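Local coordinates for protein ComZ (Thermus thermophilus, PDB 6QVI) that probably serves as a DNA receptor at the pilus tip during natural competence, joining a pseudopilin-like domain to a beta-solenoid domain, at residues V111-S116 and K120-A125; L25-A30 and Q79-T84; C297-A302 and V375-D380; A303-R308 and S314-P319. All blocks are in the same frame, centred on the assembly; numbering follows the deposited sequence.

Contact 1: residues V111-S116 and K120-A125; sequences VSEGTS and KARVQA
Ser-112 and Val-123 face each other as an antiparallel hydrogen-bonded pair, the amide N of Ser-112 giving a nearly straight bond to Val-123 O (3.0 Å, 174°). In return Val-123 N reaches Ser-112 O at 3.2 Å, this time from above the carbonyl plane. Gly-114 and Ala-121 repeat the exchange two residues on: Gly-114 N donates to Ala-121 O, and Ala-121 N to Gly-114 O (2.9 Å). Val-111, Glu-113 and Thr-115 bond through their backbones to Thr-97, Thr-95 and Arg-93 of strand 90-100, while Lys-120 and Arg-122 bond to Glu-528 and Arg-526 of strand 517-529. Strands 107-115 and 120-130 form a beta hairpin inside the antiparallel sheet of the pilin-like domain, whose long N-terminal helix covers the face bearing Ser-112, Ala-121 and Val-123. There Ser-112 OG is hydrogen-bonded to Ala-21 O of the helix, and Val-123 packs on Ala-21 and Leu-25.

The face bearing Val-111, Glu-113, Lys-120 and Arg-122 carries a salt-bridge network. Glu-113 stands between two bases of the partner strand, its OE1 in a salt bridge 3.6 Å from Arg-122 NH1 and its OE2 in a long one, 3.9 Å, to Lys-120 NZ. Lys-120 lies fully extended, with CG trans to the backbone N (chi1 -175°), which carries NZ alongside the carboxylate. Arg-122 turns its guanidinium edge to the glutamate, the two planes 45° apart, while Val-111 CG1 sits over one guanidinium face, 3.8 Å from NH1. Val-111 CG2 meets the side chain of Gln-124, which runs beside it in the same direction.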
loop_
_atom_site.group_PDB
_atom_site.type_symbol
_atom_site.label_atom_id
_atom_site.label_comp_id
_atom_site.label_asym_id
_atom_site.label_seq_id
_atom_site.Cartn_x
_atom_site.Cartn_y
_atom_site.Cartn_z
ATOM N N VAL A 111 5.138 32.734 2.233
ATOM C CA VAL A 111 5.444 34.171 2.277
ATOM C C VAL A 111 5.764 34.593 3.707
ATOM O O VAL A 111 4.975 34.340 4.629
ATOM C CB VAL A 111 4.282 35.020 1.713
ATOM C CG1 VAL A 111 4.362 36.432 2.177
ATOM C CG2 VAL A 111 4.319 35.040 0.240
ATOM N N SER A 112 6.873 35.276 3.864
ATOM C CA SER A 112 7.299 35.772 5.135
ATOM C C SER A 112 7.582 37.259 5.074
ATOM O O SER A 112 8.565 37.654 4.544
ATOM C CB SER A 112 8.543 35.011 5.535
ATOM O OG SER A 112 9.498 35.817 6.155
ATOM N N GLU A 113 6.702 38.075 5.626
ATOM C CA GLU A 113 6.866 39.516 5.677
ATOM C C GLU A 113 7.656 39.868 6.898
ATOM O O GLU A 113 7.199 39.657 7.958
ATOM C CB GLU A 113 5.518 40.176 5.845
ATOM C CG GLU A 113 4.619 40.130 4.634
ATOM C CD GLU A 113 3.223 40.645 4.907
ATOM O OE1 GLU A 113 2.244 39.999 4.502
ATOM O OE2 GLU A 113 3.091 41.705 5.527
ATOM N N GLY A 114 8.828 40.444 6.761
ATOM C CA GLY A 114 9.617 40.788 7.924
ATOM C C GLY A 114 9.814 42.266 8.164
ATOM O O GLY A 114 9.696 43.051 7.269
ATOM N N THR A 115 10.047 42.649 9.406
ATOM C CA THR A 115 10.276 44.041 9.739
ATOM C C THR A 115 11.367 44.137 10.729
ATOM O O THR A 115 11.448 43.324 11.581
ATOM C CB THR A 115 9.106 44.729 10.414
ATOM O OG1 THR A 115 8.923 44.158 11.691
ATOM C CG2 THR A 115 7.849 44.594 9.649
ATOM N N SER A 116 12.176 45.169 10.643
ATOM C CA SER A 116 13.256 45.337 11.586
ATOM C C SER A 116 13.710 46.767 11.655
ATOM O O SER A 116 14.410 47.213 10.775
ATOM C CB SER A 116 14.431 44.460 11.207
ATOM O OG SER A 116 15.645 44.992 11.668
ATOM N N LYS A 120 10.917 47.294 6.241
ATOM C CA LYS A 120 10.041 46.174 5.996
ATOM C C LYS A 120 10.491 45.512 4.696
ATOM O O LYS A 120 10.764 46.193 3.686
ATOM C CB LYS A 120 8.582 46.662 5.944
ATOM C CG LYS A 120 7.522 45.578 5.817
ATOM C CD LYS A 120 6.092 46.167 5.867
ATOM C CE LYS A 120 5.048 45.071 5.565
ATOM N NZ LYS A 120 3.624 45.535 5.453
ATOM N N ALA A 121 10.608 44.184 4.749
ATOM C CA ALA A 121 10.988 43.351 3.617
ATOM C C ALA A 121 10.079 42.132 3.552
ATOM O O ALA A 121 9.605 41.607 4.570
ATOM C CB ALA A 121 12.442 42.876 3.709
ATOM N N ARG A 122 9.933 41.620 2.347
ATOM C CA ARG A 122 9.054 40.497 2.061
ATOM C C ARG A 122 9.834 39.489 1.226
ATOM O O ARG A 122 10.424 39.857 0.189
ATOM C CB ARG A 122 7.829 41.009 1.300
ATOM C CG ARG A 122 6.651 40.112 1.143
ATOM C CD ARG A 122 5.585 40.924 0.440
ATOM N NE ARG A 122 4.819 40.109 -0.482
ATOM C CZ ARG A 122 3.648 39.570 -0.176
ATOM N NH1 ARG A 122 3.113 39.778 1.029
ATOM N NH2 ARG A 122 3.015 38.832 -1.079
ATOM N N VAL A 123 9.837 38.226 1.651
ATOM C CA VAL A 123 10.471 37.198 0.831
ATOM C C VAL A 123 9.513 36.029 0.648
ATOM O O VAL A 123 8.725 35.678 1.536
ATOM C CB VAL A 123 11.812 36.713 1.434
ATOM C CG1 VAL A 123 12.659 37.898 1.794
ATOM C CG2 VAL A 123 11.623 35.799 2.604
ATOM N N GLN A 124 9.616 35.373 -0.491
ATOM C CA GLN A 124 8.600 34.370 -0.746
ATOM C C GLN A 124 9.155 33.294 -1.657
ATOM O O GLN A 124 10.093 33.547 -2.423
ATOM C CB GLN A 124 7.352 35.028 -1.338
ATOM C CG GLN A 124 7.335 35.288 -2.794
ATOM C CD GLN A 124 5.946 35.747 -3.248
ATOM O OE1 GLN A 124 5.234 36.421 -2.498
ATOM N NE2 GLN A 124 5.537 35.341 -4.452
ATOM N N ALA A 125 8.607 32.077 -1.514
ATOM C CA ALA A 125 8.988 30.942 -2.356
ATOM C C ALA A 125 7.776 30.125 -2.772
ATOM O O ALA A 125 6.856 29.877 -1.972
ATOM C CB ALA A 125 9.988 30.025 -1.651
#

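Contact 2: residues L25-A30 and Q79-T84; sequences LQKYKA and QNEVVT
Glu-81, second residue of a G1 beta bulge in which it and Asn-80 both face Tyr-94, reaches from the sheet of the pilin-like domain to Lys-27 and Tyr-28 on the long N-terminal helix. Such a helix laid against an antiparallel sheet is the hallmark of pilin-like folds. Here the backbones are well separated, with 10.8 Å between the CA atoms of Lys-27 and Val-83, so only the ends of three side chains bridge the gap.

Lys-27 and Glu-81 approach from opposite directions. The ammonium NZ of Lys-27 forms a salt bridge and hydrogen bond to OE2 of Glu-81 at 2.6 Å, and OE2 accepts through its syn lone pair, on the side of OE1. That other oxygen, OE1 of Glu-81, accepts a weak bond from the phenol OH of Tyr-28 at 3.4 Å. A third link closes the triangle: Lys-27 NZ also donates to Tyr-28 OH, 3.0 Å away. The Tyr-28 ring is inclined 65° to the carboxylate and meets it through its hydroxyl. Glu-81 leaves its strand with CG opposite the backbone N (chi1 178°), and a bend at chi2 then carries the carboxylate to the helix; Lys-27 is likewise bent at chi2 and straight beyond. On the helix side, Tyr-28 also packs on Leu-110 of strand 107-115.

Both carboxylate oxygens are thus engaged, and the phenol oxygen accepts from the lysine and donates only weakly to the glutamate. The salt bridge therefore carries the link, although solvent at this surface position would probably screen the charge pair, and the lysine charge may help polarise the tyrosine hydroxyl toward the glutamate.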
loop_
_atom_site.group_PDB
_atom_site.type_symbol
_atom_site.label_atom_id
_atom_site.label_comp_id
_atom_site.label_asym_id
_atom_site.label_seq_id
_atom_site.Cartn_x
_atom_site.Cartn_y
_atom_site.Cartn_z
ATOM N N LEU A 25 11.125 32.712 6.328
ATOM C CA LEU A 25 10.993 31.834 5.179
ATOM C C LEU A 25 11.738 30.535 5.376
ATOM O O LEU A 25 11.203 29.472 5.076
ATOM C CB LEU A 25 11.517 32.510 3.929
ATOM C CG LEU A 25 11.146 31.651 2.727
ATOM C CD1 LEU A 25 9.721 31.921 2.311
ATOM C CD2 LEU A 25 12.077 31.909 1.576
ATOM N N GLN A 26 12.960 30.589 5.906
ATOM C CA GLN A 26 13.720 29.355 5.941
ATOM C C GLN A 26 13.312 28.484 7.106
ATOM O O GLN A 26 13.419 27.254 7.012
ATOM C CB GLN A 26 15.233 29.641 5.936
ATOM C CG GLN A 26 15.641 30.591 4.782
ATOM C CD GLN A 26 16.019 29.865 3.471
ATOM O OE1 GLN A 26 16.556 28.754 3.490
ATOM N NE2 GLN A 26 15.711 30.493 2.331
ATOM N N LYS A 27 12.738 29.075 8.149
ATOM C CA LYS A 27 12.204 28.256 9.231
ATOM C C LYS A 27 11.035 27.426 8.741
ATOM O O LYS A 27 11.002 26.198 8.921
ATOM C CB LYS A 27 11.748 29.144 10.380
ATOM C CG LYS A 27 11.557 28.448 11.693
ATOM C CD LYS A 27 10.353 29.045 12.398
ATOM C CE LYS A 27 10.111 28.397 13.739
ATOM N NZ LYS A 27 8.885 29.001 14.339
ATOM N N TYR A 28 10.076 28.079 8.089
ATOM C CA TYR A 28 8.871 27.377 7.688
ATOM C C TYR A 28 9.001 26.673 6.345
ATOM O O TYR A 28 8.159 25.838 6.038
ATOM C CB TYR A 28 7.693 28.345 7.689
ATOM C CG TYR A 28 7.289 28.666 9.094
ATOM C CD1 TYR A 28 7.782 29.799 9.762
ATOM C CD2 TYR A 28 6.454 27.803 9.790
ATOM C CE1 TYR A 28 7.410 30.085 11.095
ATOM C CE2 TYR A 28 6.071 28.081 11.102
ATOM C CZ TYR A 28 6.553 29.217 11.752
ATOM O OH TYR A 28 6.167 29.449 13.051
ATOM N N LYS A 29 10.064 26.934 5.568
ATOM C CA LYS A 29 10.399 26.043 4.470
ATOM C C LYS A 29 10.897 24.710 5.007
ATOM O O LYS A 29 10.586 23.661 4.433
ATOM C CB LYS A 29 11.452 26.686 3.565
ATOM C CG LYS A 29 12.088 25.761 2.490
ATOM C CD LYS A 29 12.819 26.584 1.394
ATOM C CE LYS A 29 14.315 26.796 1.700
ATOM N NZ LYS A 29 15.248 25.745 1.191
ATOM N N ALA A 30 11.607 24.725 6.136
ATOM C CA ALA A 30 11.959 23.476 6.783
ATOM C C ALA A 30 10.726 22.785 7.349
ATOM O O ALA A 30 10.539 21.571 7.165
ATOM C CB ALA A 30 12.984 23.719 7.886
ATOM N N GLN A 79 2.405 34.746 13.254
ATOM C CA GLN A 79 2.046 36.138 13.258
ATOM C C GLN A 79 2.875 36.828 14.288
ATOM O O GLN A 79 2.872 36.441 15.419
ATOM C CB GLN A 79 0.591 36.288 13.589
ATOM C CG GLN A 79 0.087 37.683 13.418
ATOM C CD GLN A 79 -1.229 37.723 12.708
ATOM O OE1 GLN A 79 -2.168 38.348 13.162
ATOM N NE2 GLN A 79 -1.302 37.066 11.582
ATOM N N ASN A 80 3.651 37.809 13.862
ATOM C CA ASN A 80 4.533 38.588 14.714
ATOM C C ASN A 80 5.551 37.817 15.515
ATOM O O ASN A 80 5.954 38.237 16.557
ATOM C CB ASN A 80 3.733 39.530 15.579
ATOM C CG ASN A 80 2.945 40.496 14.760
ATOM O OD1 ASN A 80 3.463 41.091 13.856
ATOM N ND2 ASN A 80 1.689 40.634 15.049
ATOM N N GLU A 81 6.032 36.719 14.988
ATOM C CA GLU A 81 7.005 35.943 15.696
ATOM C C GLU A 81 8.271 36.734 15.691
ATOM O O GLU A 81 8.609 37.294 14.701
ATOM C CB GLU A 81 7.195 34.639 14.963
ATOM C CG GLU A 81 8.216 33.696 15.545
ATOM C CD GLU A 81 7.830 32.254 15.342
ATOM O OE1 GLU A 81 6.630 31.950 15.336
ATOM O OE2 GLU A 81 8.725 31.419 15.197
ATOM N N VAL A 82 9.015 36.763 16.773
ATOM C CA VAL A 82 10.207 37.572 16.773
ATOM C C VAL A 82 11.510 36.871 16.564
ATOM O O VAL A 82 11.759 35.846 17.109
ATOM C CB VAL A 82 10.334 38.363 18.075
ATOM C CG1 VAL A 82 8.976 38.697 18.640
ATOM C CG2 VAL A 82 11.142 37.591 19.075
ATOM N N VAL A 83 12.361 37.480 15.771
ATOM C CA VAL A 83 13.680 36.964 15.514
ATOM C C VAL A 83 14.558 37.470 16.629
ATOM O O VAL A 83 14.347 38.542 17.123
ATOM C CB VAL A 83 14.203 37.529 14.211
ATOM C CG1 VAL A 83 15.379 36.739 13.703
ATOM C CG2 VAL A 83 13.092 37.560 13.207
ATOM N N THR A 84 15.571 36.721 17.009
ATOM C CA THR A 84 16.427 37.116 18.120
ATOM C C THR A 84 17.889 37.090 17.701
ATOM O O THR A 84 18.290 36.320 16.823
ATOM C CB THR A 84 16.246 36.219 19.371
ATOM O OG1 THR A 84 16.713 34.886 19.105
ATOM C CG2 THR A 84 14.802 36.210 19.840
#

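Contact 3: residues C297-A302 and V375-D380; sequences CLQGKA and VLEGID
Val-375 and Ala-302 make the apolar part of this contact, between residues 298-302, on and just after helix 294-301, and strand 374-377. Val-375 points toward the 297-302 segment and uses one branch, CG1, which lies 3.4 Å from Ala-302 CB and 3.7 Å from the carbonyl O of Leu-298. Val-375 also packs on Ala-402 and Leu-404 of the adjacent parallel strand 398-406, so the helix is seated on the parallel strands of the beta-solenoid domain. Cys-297 ties the same helix to the chain before it through a disulfide with Cys-288.

The polar part is Gln-299 with Glu-377. Both place CG trans to their own carbonyl carbon (chi1 -81° for the glutamine) and run extended from there, yet the two chains cross at about a right angle. The first bond of Gln-299 does not aim at the strand, but its extended chain brings the amide to it: NE2 gives a weak hydrogen bond to OE1 of Glu-377 at 3.5 Å, reasonably straight at 163°, with the amide and carboxylate planes 34° apart. Gln-299 CG rests 3.6 Å from the other oxygen, OE2, whose stronger partner is NE of Arg-305 in a salt bridge.

The carboxylate of Glu-377 is thus held mainly by the arginine, which would favour its ionised form. Gln-299 adds a weak neutral donor on OE1, joining helix to strand without adding charge.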
loop_
_atom_site.group_PDB
_atom_site.type_symbol
_atom_site.label_atom_id
_atom_site.label_comp_id
_atom_site.label_asym_id
_atom_site.label_seq_id
_atom_site.Cartn_x
_atom_site.Cartn_y
_atom_site.Cartn_z
ATOM N N CYS A 297 14.661 -9.202 -9.611
ATOM C CA CYS A 297 14.842 -8.857 -8.205
ATOM C C CYS A 297 14.651 -10.057 -7.297
ATOM O O CYS A 297 15.469 -10.310 -6.402
ATOM C CB CYS A 297 13.869 -7.736 -7.839
ATOM S SG CYS A 297 14.006 -7.227 -6.137
ATOM N N LEU A 298 13.580 -10.801 -7.502
ATOM C CA LEU A 298 13.306 -11.958 -6.678
ATOM C C LEU A 298 14.387 -12.958 -6.840
ATOM O O LEU A 298 14.853 -13.530 -5.900
ATOM C CB LEU A 298 12.002 -12.588 -7.080
ATOM C CG LEU A 298 10.830 -11.743 -6.695
ATOM C CD1 LEU A 298 9.637 -12.132 -7.514
ATOM C CD2 LEU A 298 10.548 -11.989 -5.245
ATOM N N GLN A 299 14.806 -13.150 -8.065
ATOM C CA GLN A 299 15.843 -14.088 -8.347
ATOM C C GLN A 299 17.107 -13.727 -7.632
ATOM O O GLN A 299 17.758 -14.568 -7.053
ATOM C CB GLN A 299 16.107 -14.113 -9.832
ATOM C CG GLN A 299 15.142 -14.943 -10.632
ATOM C CD GLN A 299 15.248 -14.671 -12.095
ATOM O OE1 GLN A 299 15.895 -13.746 -12.505
ATOM N NE2 GLN A 299 14.605 -15.474 -12.885
ATOM N N GLY A 300 17.468 -12.460 -7.686
ATOM C CA GLY A 300 18.670 -12.000 -7.060
ATOM C C GLY A 300 18.642 -11.811 -5.576
ATOM O O GLY A 300 19.665 -11.880 -4.958
ATOM N N LYS A 301 17.497 -11.579 -4.983
ATOM C CA LYS A 301 17.489 -11.373 -3.557
ATOM C C LYS A 301 17.022 -12.563 -2.776
ATOM O O LYS A 301 16.891 -12.514 -1.578
ATOM C CB LYS A 301 16.649 -10.170 -3.216
ATOM C CG LYS A 301 17.444 -8.890 -3.219
ATOM C CD LYS A 301 16.765 -7.819 -2.402
ATOM C CE LYS A 301 17.575 -7.448 -1.180
ATOM N NZ LYS A 301 16.710 -7.203 0.011
ATOM N N ALA A 302 16.782 -13.651 -3.460
ATOM C CA ALA A 302 16.313 -14.843 -2.819
ATOM C C ALA A 302 17.342 -15.508 -1.990
ATOM O O ALA A 302 18.481 -15.588 -2.360
ATOM C CB ALA A 302 15.873 -15.805 -3.862
ATOM N N VAL A 375 12.101 -18.434 -3.332
ATOM C CA VAL A 375 11.332 -18.478 -4.555
ATOM C C VAL A 375 11.567 -19.738 -5.340
ATOM O O VAL A 375 12.682 -20.069 -5.621
ATOM C CB VAL A 375 11.560 -17.252 -5.442
ATOM C CG1 VAL A 375 12.770 -16.515 -5.014
ATOM C CG2 VAL A 375 11.698 -17.619 -6.892
ATOM N N LEU A 376 10.477 -20.403 -5.706
ATOM C CA LEU A 376 10.474 -21.630 -6.467
ATOM C C LEU A 376 9.963 -21.376 -7.837
ATOM O O LEU A 376 8.849 -21.039 -7.986
ATOM C CB LEU A 376 9.535 -22.596 -5.811
ATOM C CG LEU A 376 9.631 -22.484 -4.320
ATOM C CD1 LEU A 376 8.687 -23.434 -3.650
ATOM C CD2 LEU A 376 11.037 -22.768 -3.894
ATOM N N GLU A 377 10.769 -21.550 -8.854
ATOM C CA GLU A 377 10.302 -21.309 -10.188
ATOM C C GLU A 377 9.969 -22.590 -10.894
ATOM O O GLU A 377 10.736 -23.498 -10.877
ATOM C CB GLU A 377 11.360 -20.578 -10.988
ATOM C CG GLU A 377 11.905 -19.352 -10.301
ATOM C CD GLU A 377 12.911 -18.590 -11.129
ATOM O OE1 GLU A 377 12.649 -18.253 -12.289
ATOM O OE2 GLU A 377 13.983 -18.314 -10.605
ATOM N N GLY A 378 8.812 -22.645 -11.525
ATOM C CA GLY A 378 8.375 -23.813 -12.257
ATOM C C GLY A 378 7.907 -24.877 -11.318
ATOM O O GLY A 378 7.995 -26.035 -11.592
ATOM N N ILE A 379 7.339 -24.447 -10.225
ATOM C CA ILE A 379 6.913 -25.331 -9.152
ATOM C C ILE A 379 5.597 -24.769 -8.648
ATOM O O ILE A 379 5.446 -23.550 -8.565
ATOM C CB ILE A 379 7.948 -25.380 -8.010
ATOM C CG1 ILE A 379 9.155 -26.247 -8.395
ATOM C CG2 ILE A 379 7.302 -25.854 -6.706
ATOM C CD1 ILE A 379 10.285 -26.184 -7.378
ATOM N N ASP A 380 4.617 -25.629 -8.436
ATOM C CA ASP A 380 3.424 -25.195 -7.742
ATOM C C ASP A 380 3.571 -25.509 -6.257
ATOM O O ASP A 380 4.403 -26.317 -5.843
ATOM C CB ASP A 380 2.186 -25.852 -8.348
ATOM C CG ASP A 380 1.829 -25.252 -9.719
ATOM O OD1 ASP A 380 0.967 -25.790 -10.463
ATOM O OD2 ASP A 380 2.431 -24.202 -10.044
#

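Contact 4: residues A303-R308 and S314-P319; sequences ALRIQR and SVASPP
Arg-305 is the pivot of a beta hairpin formed by strands 304-309 and 312-317, and Ala-316 and Ser-317 both face it in a classic beta bulge. Strand 304-309 also pairs, in parallel, with strand 374-377 of the beta-solenoid domain.

Backbone hydrogen bonds carry the pairing. Arg-305 O accepts twice, from Ala-316 N (3.0 Å) and from the more bent Ser-317 N (3.3 Å, 135°), while Arg-305 N donates to Ser-317 O at 2.9 Å. Past the shift of register, Gln-307 and Ser-314 exchange both of their backbone bonds, and Ile-306 stands opposite Val-315 as a non-hydrogen-bonded pair. Those two side chains share a face that Leu-328 of helix 325-329 covers.

Apolar contacts are few. Leu-304 swings its CD2 branch back to Pro-318 CD at 3.5 Å, the proline following a cis peptide bond. The Arg-305 and Ser-317 CB atoms lie 3.8 Å apart on the face opposite Ile-306 and Val-315.

Among the polar side chains, Arg-305 extends with CG trans to N (chi1 162°) and splits its guanidinium between partners. Besides the salt bridge of its NE with Glu-377, its NH2 donates to OE1 of Gln-307 two residues on, from above the amide carbonyl plane. Over one face of that guanidinium, offset toward the rim, sits the methyl of Ala-316, with CB 3.6 Å from NH1.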
loop_
_atom_site.group_PDB
_atom_site.type_symbol
_atom_site.label_atom_id
_atom_site.label_comp_id
_atom_site.label_asym_id
_atom_site.label_seq_id
_atom_site.Cartn_x
_atom_site.Cartn_y
_atom_site.Cartn_z
ATOM N N ALA A 303 16.919 -16.021 -0.861
ATOM C CA ALA A 303 17.806 -16.736 -0.003
ATOM C C ALA A 303 17.838 -18.124 -0.553
ATOM O O ALA A 303 18.877 -18.658 -0.824
ATOM C CB ALA A 303 17.266 -16.759 1.395
ATOM N N LEU A 304 16.666 -18.702 -0.717
ATOM C CA LEU A 304 16.523 -20.024 -1.248
ATOM C C LEU A 304 15.868 -19.866 -2.576
ATOM O O LEU A 304 14.829 -19.294 -2.662
ATOM C CB LEU A 304 15.614 -20.822 -0.340
ATOM C CG LEU A 304 15.633 -22.329 -0.476
ATOM C CD1 LEU A 304 14.552 -22.785 -1.404
ATOM C CD2 LEU A 304 16.953 -22.741 -1.049
ATOM N N ARG A 305 16.471 -20.381 -3.622
ATOM C CA ARG A 305 15.883 -20.263 -4.924
ATOM C C ARG A 305 16.122 -21.503 -5.720
ATOM O O ARG A 305 17.235 -21.854 -5.948
ATOM C CB ARG A 305 16.499 -19.107 -5.646
ATOM C CG ARG A 305 16.273 -19.182 -7.117
ATOM C CD ARG A 305 16.284 -17.821 -7.719
ATOM N NE ARG A 305 16.405 -17.905 -9.144
ATOM C CZ ARG A 305 17.522 -17.667 -9.773
ATOM N NH1 ARG A 305 18.564 -17.322 -9.083
ATOM N NH2 ARG A 305 17.590 -17.752 -11.067
ATOM N N ILE A 306 15.055 -22.151 -6.162
ATOM C CA ILE A 306 15.137 -23.380 -6.922
ATOM C C ILE A 306 14.423 -23.280 -8.230
ATOM O O ILE A 306 13.358 -22.772 -8.276
ATOM C CB ILE A 306 14.427 -24.483 -6.166
ATOM C CG1 ILE A 306 14.924 -24.529 -4.748
ATOM C CG2 ILE A 306 14.695 -25.822 -6.791
ATOM C CD1 ILE A 306 14.464 -25.754 -4.031
ATOM N N GLN A 307 15.005 -23.781 -9.298
ATOM C CA GLN A 307 14.357 -23.722 -10.580
ATOM C C GLN A 307 14.025 -25.095 -11.036
ATOM O O GLN A 307 14.601 -26.039 -10.604
ATOM C CB GLN A 307 15.265 -23.148 -11.634
ATOM C CG GLN A 307 16.073 -21.961 -11.219
ATOM C CD GLN A 307 16.321 -21.052 -12.373
ATOM O OE1 GLN A 307 15.854 -19.940 -12.388
ATOM N NE2 GLN A 307 17.039 -21.529 -13.354
ATOM N N ARG A 308 13.110 -25.194 -11.970
ATOM C CA ARG A 308 12.736 -26.474 -12.465
ATOM C C ARG A 308 12.308 -26.462 -13.870
ATOM O O ARG A 308 11.219 -26.111 -14.177
ATOM C CB ARG A 308 11.601 -27.020 -11.676
ATOM C CG ARG A 308 10.975 -28.173 -12.387
ATOM C CD ARG A 308 10.183 -28.987 -11.426
ATOM N NE ARG A 308 8.952 -29.395 -12.052
ATOM C CZ ARG A 308 8.590 -30.652 -12.169
ATOM N NH1 ARG A 308 9.379 -31.622 -11.737
ATOM N NH2 ARG A 308 7.455 -30.968 -12.753
ATOM N N SER A 314 17.161 -27.445 -10.585
ATOM C CA SER A 314 18.442 -26.791 -10.408
ATOM C C SER A 314 18.470 -25.823 -9.263
ATOM O O SER A 314 17.722 -24.899 -9.240
ATOM C CB SER A 314 18.784 -26.027 -11.658
ATOM O OG SER A 314 19.815 -25.111 -11.410
ATOM N N VAL A 315 19.357 -26.006 -8.314
ATOM C CA VAL A 315 19.432 -25.063 -7.223
ATOM C C VAL A 315 20.282 -23.877 -7.593
ATOM O O VAL A 315 21.369 -24.026 -8.052
ATOM C CB VAL A 315 20.056 -25.686 -6.008
ATOM C CG1 VAL A 315 20.052 -24.707 -4.869
ATOM C CG2 VAL A 315 19.282 -26.915 -5.634
ATOM N N ALA A 316 19.779 -22.681 -7.386
ATOM C CA ALA A 316 20.529 -21.510 -7.736
ATOM C C ALA A 316 20.944 -20.723 -6.537
ATOM O O ALA A 316 21.766 -19.863 -6.633
ATOM C CB ALA A 316 19.735 -20.656 -8.677
ATOM N N SER A 317 20.360 -21.007 -5.402
ATOM C CA SER A 317 20.702 -20.320 -4.198
ATOM C C SER A 317 20.197 -21.167 -3.109
ATOM O O SER A 317 19.084 -21.604 -3.173
ATOM C CB SER A 317 19.986 -19.003 -4.096
ATOM O OG SER A 317 20.639 -18.015 -4.839
ATOM N N PRO A 318 20.997 -21.398 -2.076
ATOM C CA PRO A 318 22.257 -20.776 -1.670
ATOM C C PRO A 318 23.408 -21.354 -2.430
ATOM O O PRO A 318 23.604 -22.533 -2.410
ATOM C CB PRO A 318 22.356 -21.123 -0.206
ATOM C CG PRO A 318 21.534 -22.317 -0.037
ATOM C CD PRO A 318 20.468 -22.291 -1.054
ATOM N N PRO A 319 24.183 -20.510 -3.077
ATOM C CA PRO A 319 25.267 -20.977 -3.943
ATOM C C PRO A 319 26.487 -21.466 -3.204
ATOM O O PRO A 319 27.308 -22.159 -3.815
ATOM C CB PRO A 319 25.598 -19.734 -4.779
ATOM C CG PRO A 319 25.237 -18.583 -3.884
ATOM C CD PRO A 319 24.116 -19.042 -2.983
#

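How the contacts relate
Contacts 1 and 2 belong to the pilin-like domain; both reach its sheet, and the helix of contact 2 packs on the strands of contact 1, their centres 10 Å apart. Contacts 3 and 4 lie in the beta-solenoid domain, on the opposite side of the chain's centre from contact 1, with centres 8 Å apart. They are joined by neighbouring strands 304-309 and 374-377, and contact 4 is nested in the loop that contact 3 closes. Contacts 1 and 4 are partly buried hairpins built on backbone bonds, but contact 1 adds a salt-bridge network on one face and contact 4 a beta bulge. Contact 2 is a surface bridge of side chains alone, whereas buried contact 3 mixes apolar packing with one weak bond.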